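Local coordinates for RagB/SusD family nutrient uptake outer membrane protein (Bacteroides thetaiotaomicron, PDB 7KV2) that probably binds beta-glucans at the cell surface, as an outer-membrane glycan-binding protein of the SusD family involved in nutrient uptake, at residues 191-205 with 215-228. Sequence-based numbering, arbitrary orientation.
Sequences VTSLEEVIQLNVLPM and VTLAMVYMLYAEIV. With EDO (1,2-ethanediol), chain E.
Leu194 meets the backbone of Tyr224 where helix 191-200 runs antiparallel to helix 217-228, the two axes 10.3 Å apart at closest approach and at an angle of 156°. It packs as a knob into a hole formed by Val220, Leu223, Tyr224 and Ile227, its CD1 only 3.6 Å from Tyr224 CA. One turn on, Ile198 lies alongside Val220, the two side chains running past each other in opposite directions with Ile198 CG1 3.6 Å from Val220 CG1; Ile198 CD1 reaches the edge of the Tyr221 ring. The other branch of Val220, CG2, is shared by Val197 and Leu203. Antiparallel helix packing of this sort is consistent with the tetratricopeptide-like helical scaffold of the SusD family, and Tyr243 of the next helix, 237-249, continues the packing by stacking on Tyr221 and meeting Tyr224 edge-to-face. Beyond the helix, Leu203 brings CD1 to within 3.7 Å of Val215 CG1. Pro204 O then accepts a nearly straight hydrogen bond from Leu217 N (2.8 Å, 162°), tying the loop after the first helix to the first turn of the second. Thr216 caps that helix: OG1, set between the backbone N and the carbonyl carbon (chi1 68°), accepts from Met219 N at 3.0 Å. Met205 starts out pointing away, but bends at chi2 and chi3 and returns SD to 3.9 Å from Ala218 CB, while its backbone O is hydrogen-bonded to Tyr253 OH, from a sodium-site residue. Near the other end a water donates to Glu195 OE2 and hydrogen-bonds to Tyr224 OH, and Arg236 forms a salt bridge with the same carboxylate; Val191 CG2 packs 3.8 Å from Tyr224 CE2.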
# COMPACT_ATOMS: atom_id res chain seq x y z
N VAL A 191 1.70 -8.92 16.73
CA VAL A 191 3.06 -9.50 16.65
C VAL A 191 3.05 -10.94 17.18
O VAL A 191 3.71 -11.79 16.57
CB VAL A 191 4.11 -8.59 17.31
CG1 VAL A 191 4.08 -8.62 18.84
CG2 VAL A 191 5.48 -8.96 16.77
N THR A 192 2.28 -11.24 18.24
CA THR A 192 2.18 -12.61 18.79
C THR A 192 1.55 -13.54 17.74
O THR A 192 2.05 -14.65 17.58
CB THR A 192 1.41 -12.63 20.12
OG1 THR A 192 2.17 -11.84 21.02
CG2 THR A 192 1.25 -14.02 20.69
N SER A 193 0.50 -13.11 17.03
CA SER A 193 -0.13 -13.89 15.93
C SER A 193 0.89 -14.21 14.84
O SER A 193 0.92 -15.36 14.37
CB SER A 193 -1.31 -13.16 15.34
OG SER A 193 -2.40 -13.16 16.25
N LEU A 194 1.71 -13.24 14.44
CA LEU A 194 2.76 -13.48 13.41
C LEU A 194 3.77 -14.52 13.94
O LEU A 194 4.20 -15.36 13.13
CB LEU A 194 3.45 -12.17 13.04
CG LEU A 194 2.57 -11.14 12.32
CD1 LEU A 194 3.42 -10.01 11.76
CD2 LEU A 194 1.74 -11.77 11.22
N GLU A 195 4.16 -14.44 15.21
CA GLU A 195 5.10 -15.42 15.83
C GLU A 195 4.51 -16.83 15.69
O GLU A 195 5.23 -17.75 15.28
CB GLU A 195 5.38 -15.04 17.28
CG GLU A 195 6.29 -13.84 17.42
CD GLU A 195 6.47 -13.20 18.80
OE1 GLU A 195 5.70 -13.53 19.72
OE2 GLU A 195 7.37 -12.35 18.91
N GLU A 196 3.22 -16.97 15.96
CA GLU A 196 2.51 -18.28 15.89
C GLU A 196 2.49 -18.78 14.46
O GLU A 196 2.64 -19.99 14.25
CB GLU A 196 1.06 -18.15 16.33
CG GLU A 196 0.91 -17.94 17.81
CD GLU A 196 -0.54 -17.70 18.19
OE1 GLU A 196 -1.44 -18.04 17.36
OE2 GLU A 196 -0.76 -17.16 19.29
N VAL A 197 2.20 -17.91 13.50
CA VAL A 197 2.16 -18.31 12.07
C VAL A 197 3.57 -18.77 11.69
O VAL A 197 3.70 -19.79 10.97
CB VAL A 197 1.71 -17.14 11.17
CG1 VAL A 197 2.15 -17.39 9.75
CG2 VAL A 197 0.23 -16.90 11.30
N ILE A 198 4.59 -18.03 12.09
CA ILE A 198 5.99 -18.37 11.71
C ILE A 198 6.30 -19.75 12.31
O ILE A 198 6.90 -20.60 11.62
CB ILE A 198 6.96 -17.27 12.19
CG1 ILE A 198 6.77 -16.00 11.33
CG2 ILE A 198 8.40 -17.76 12.15
CD1 ILE A 198 7.37 -14.72 11.91
N GLN A 199 5.88 -19.97 13.55
CA GLN A 199 6.22 -21.22 14.27
C GLN A 199 5.44 -22.41 13.69
O GLN A 199 5.89 -23.54 13.91
CB GLN A 199 5.95 -21.04 15.76
CG GLN A 199 6.90 -20.05 16.42
CD GLN A 199 6.45 -19.70 17.82
OE1 GLN A 199 5.53 -20.31 18.35
NE2 GLN A 199 7.06 -18.69 18.41
N LEU A 200 4.32 -22.21 12.99
CA LEU A 200 3.62 -23.36 12.34
C LEU A 200 4.55 -24.00 11.30
O LEU A 200 4.42 -25.21 11.06
CB LEU A 200 2.29 -22.91 11.71
CG LEU A 200 1.16 -22.63 12.69
CD1 LEU A 200 0.01 -21.92 11.99
CD2 LEU A 200 0.66 -23.91 13.36
N ASN A 201 5.43 -23.21 10.67
CA ASN A 201 6.48 -23.71 9.74
C ASN A 201 5.84 -24.45 8.55
O ASN A 201 6.34 -25.56 8.18
CB ASN A 201 7.47 -24.60 10.48
CG ASN A 201 8.70 -24.86 9.65
OD1 ASN A 201 9.07 -24.04 8.81
ND2 ASN A 201 9.33 -26.00 9.87
N VAL A 202 4.81 -23.88 7.94
CA VAL A 202 4.04 -24.50 6.82
C VAL A 202 4.02 -23.60 5.58
O VAL A 202 3.61 -24.05 4.53
CB VAL A 202 2.61 -24.83 7.30
CG1 VAL A 202 1.84 -23.60 7.77
CG2 VAL A 202 1.84 -25.60 6.25
N LEU A 203 4.41 -22.33 5.69
CA LEU A 203 4.31 -21.40 4.53
C LEU A 203 5.54 -21.54 3.66
O LEU A 203 6.66 -21.55 4.14
CB LEU A 203 4.20 -19.97 5.07
CG LEU A 203 2.88 -19.64 5.73
CD1 LEU A 203 2.88 -18.24 6.33
CD2 LEU A 203 1.70 -19.81 4.78
N PRO A 204 5.40 -21.54 2.33
CA PRO A 204 6.59 -21.51 1.48
C PRO A 204 7.25 -20.13 1.51
O PRO A 204 6.55 -19.13 1.80
CB PRO A 204 6.01 -21.89 0.12
CG PRO A 204 4.59 -21.32 0.16
CD PRO A 204 4.13 -21.49 1.59
N MET A 205 8.54 -20.08 1.18
CA MET A 205 9.31 -18.81 1.08
C MET A 205 8.78 -17.99 -0.11
O MET A 205 8.65 -16.75 0.05
CB MET A 205 10.81 -19.09 0.94
CG MET A 205 11.67 -17.85 0.94
SD MET A 205 11.50 -16.79 2.37
CE MET A 205 12.75 -17.44 3.48
N VAL A 215 -0.54 -16.05 0.96
CA VAL A 215 0.44 -15.76 2.03
C VAL A 215 1.65 -16.67 1.85
O VAL A 215 1.47 -17.88 1.57
CB VAL A 215 -0.23 -15.93 3.40
CG1 VAL A 215 0.77 -15.81 4.53
CG2 VAL A 215 -1.36 -14.93 3.56
N THR A 216 2.83 -16.10 2.04
CA THR A 216 4.14 -16.77 2.05
C THR A 216 4.89 -16.36 3.32
O THR A 216 4.53 -15.33 3.94
CB THR A 216 4.96 -16.39 0.82
OG1 THR A 216 5.28 -15.00 0.99
CG2 THR A 216 4.19 -16.67 -0.45
N LEU A 217 5.93 -17.14 3.66
CA LEU A 217 6.82 -16.80 4.78
C LEU A 217 7.42 -15.41 4.52
O LEU A 217 7.49 -14.64 5.45
CB LEU A 217 7.91 -17.87 4.95
CG LEU A 217 8.78 -17.69 6.20
CD1 LEU A 217 7.96 -17.74 7.47
CD2 LEU A 217 9.88 -18.74 6.22
N ALA A 218 7.87 -15.10 3.29
CA ALA A 218 8.55 -13.81 3.02
C ALA A 218 7.55 -12.68 3.26
O ALA A 218 7.98 -11.63 3.82
CB ALA A 218 9.12 -13.77 1.63
N MET A 219 6.29 -12.87 2.90
CA MET A 219 5.25 -11.83 3.12
C MET A 219 5.10 -11.63 4.63
O MET A 219 5.08 -10.50 5.12
CB MET A 219 3.94 -12.22 2.46
CG MET A 219 2.82 -11.26 2.77
SD MET A 219 1.94 -11.81 4.29
CE MET A 219 0.41 -10.91 4.10
N VAL A 220 5.09 -12.73 5.39
CA VAL A 220 4.88 -12.63 6.86
C VAL A 220 6.09 -11.93 7.49
O VAL A 220 5.88 -11.08 8.35
CB VAL A 220 4.65 -14.04 7.44
CG1 VAL A 220 4.87 -14.11 8.95
CG2 VAL A 220 3.28 -14.55 7.08
N TYR A 221 7.29 -12.24 7.03
CA TYR A 221 8.56 -11.63 7.48
C TYR A 221 8.49 -10.12 7.26
O TYR A 221 8.88 -9.31 8.13
CB TYR A 221 9.73 -12.26 6.75
CG TYR A 221 10.19 -13.59 7.30
CD1 TYR A 221 9.68 -14.13 8.48
CD2 TYR A 221 11.21 -14.27 6.66
CE1 TYR A 221 10.15 -15.36 8.97
CE2 TYR A 221 11.71 -15.46 7.16
CZ TYR A 221 11.17 -16.01 8.31
OH TYR A 221 11.72 -17.19 8.78
N MET A 222 8.01 -9.72 6.10
CA MET A 222 7.94 -8.28 5.78
C MET A 222 6.88 -7.59 6.65
O MET A 222 7.12 -6.45 7.08
CB MET A 222 7.66 -8.05 4.29
CG MET A 222 8.85 -8.44 3.39
SD MET A 222 10.36 -7.50 3.71
CE MET A 222 9.94 -5.96 2.87
N LEU A 223 5.71 -8.19 6.84
CA LEU A 223 4.65 -7.64 7.71
C LEU A 223 5.16 -7.55 9.16
O LEU A 223 4.92 -6.53 9.84
CB LEU A 223 3.41 -8.53 7.56
CG LEU A 223 2.21 -8.11 8.41
CD1 LEU A 223 1.83 -6.67 8.13
CD2 LEU A 223 1.03 -9.04 8.16
N TYR A 224 5.95 -8.53 9.59
CA TYR A 224 6.58 -8.57 10.94
C TYR A 224 7.51 -7.35 11.07
O TYR A 224 7.35 -6.51 11.99
CB TYR A 224 7.24 -9.93 11.15
CG TYR A 224 8.00 -10.06 12.45
CD1 TYR A 224 9.27 -9.53 12.59
CD2 TYR A 224 7.42 -10.65 13.56
CE1 TYR A 224 9.99 -9.67 13.77
CE2 TYR A 224 8.11 -10.78 14.76
CZ TYR A 224 9.40 -10.29 14.86
OH TYR A 224 10.08 -10.39 16.05
N ALA A 225 8.43 -7.17 10.10
CA ALA A 225 9.39 -6.04 10.12
C ALA A 225 8.62 -4.72 10.12
O ALA A 225 9.03 -3.76 10.86
CB ALA A 225 10.33 -6.14 8.94
N GLU A 226 7.56 -4.65 9.31
CA GLU A 226 6.72 -3.45 9.17
C GLU A 226 6.16 -3.04 10.55
O GLU A 226 6.37 -1.86 10.95
CB GLU A 226 5.57 -3.65 8.20
CG GLU A 226 4.69 -2.40 8.10
CD GLU A 226 3.64 -2.38 7.00
OE1 GLU A 226 3.69 -3.24 6.06
OE2 GLU A 226 2.76 -1.55 7.10
N ILE A 227 5.49 -3.94 11.24
CA ILE A 227 4.78 -3.56 12.51
C ILE A 227 5.82 -3.37 13.64
O ILE A 227 5.67 -2.39 14.44
CB ILE A 227 3.63 -4.54 12.82
CG1 ILE A 227 4.13 -5.92 13.26
CG2 ILE A 227 2.66 -4.65 11.65
CD1 ILE A 227 3.04 -6.78 13.83
N VAL A 228 6.87 -4.18 13.67
CA VAL A 228 8.01 -4.05 14.64
C VAL A 228 8.63 -2.67 14.50
O VAL A 228 8.84 -1.97 15.54
CB VAL A 228 9.06 -5.16 14.48
CG1 VAL A 228 10.34 -4.84 15.20
CG2 VAL A 228 8.52 -6.51 14.92
C1 EDO E . -0.14 -0.51 5.72
O1 EDO E . -0.56 0.82 5.47
C2 EDO E . 0.74 -1.10 4.68
O2 EDO E . 0.97 -2.52 4.75
O HOH W 1 9.45 -12.79 17.53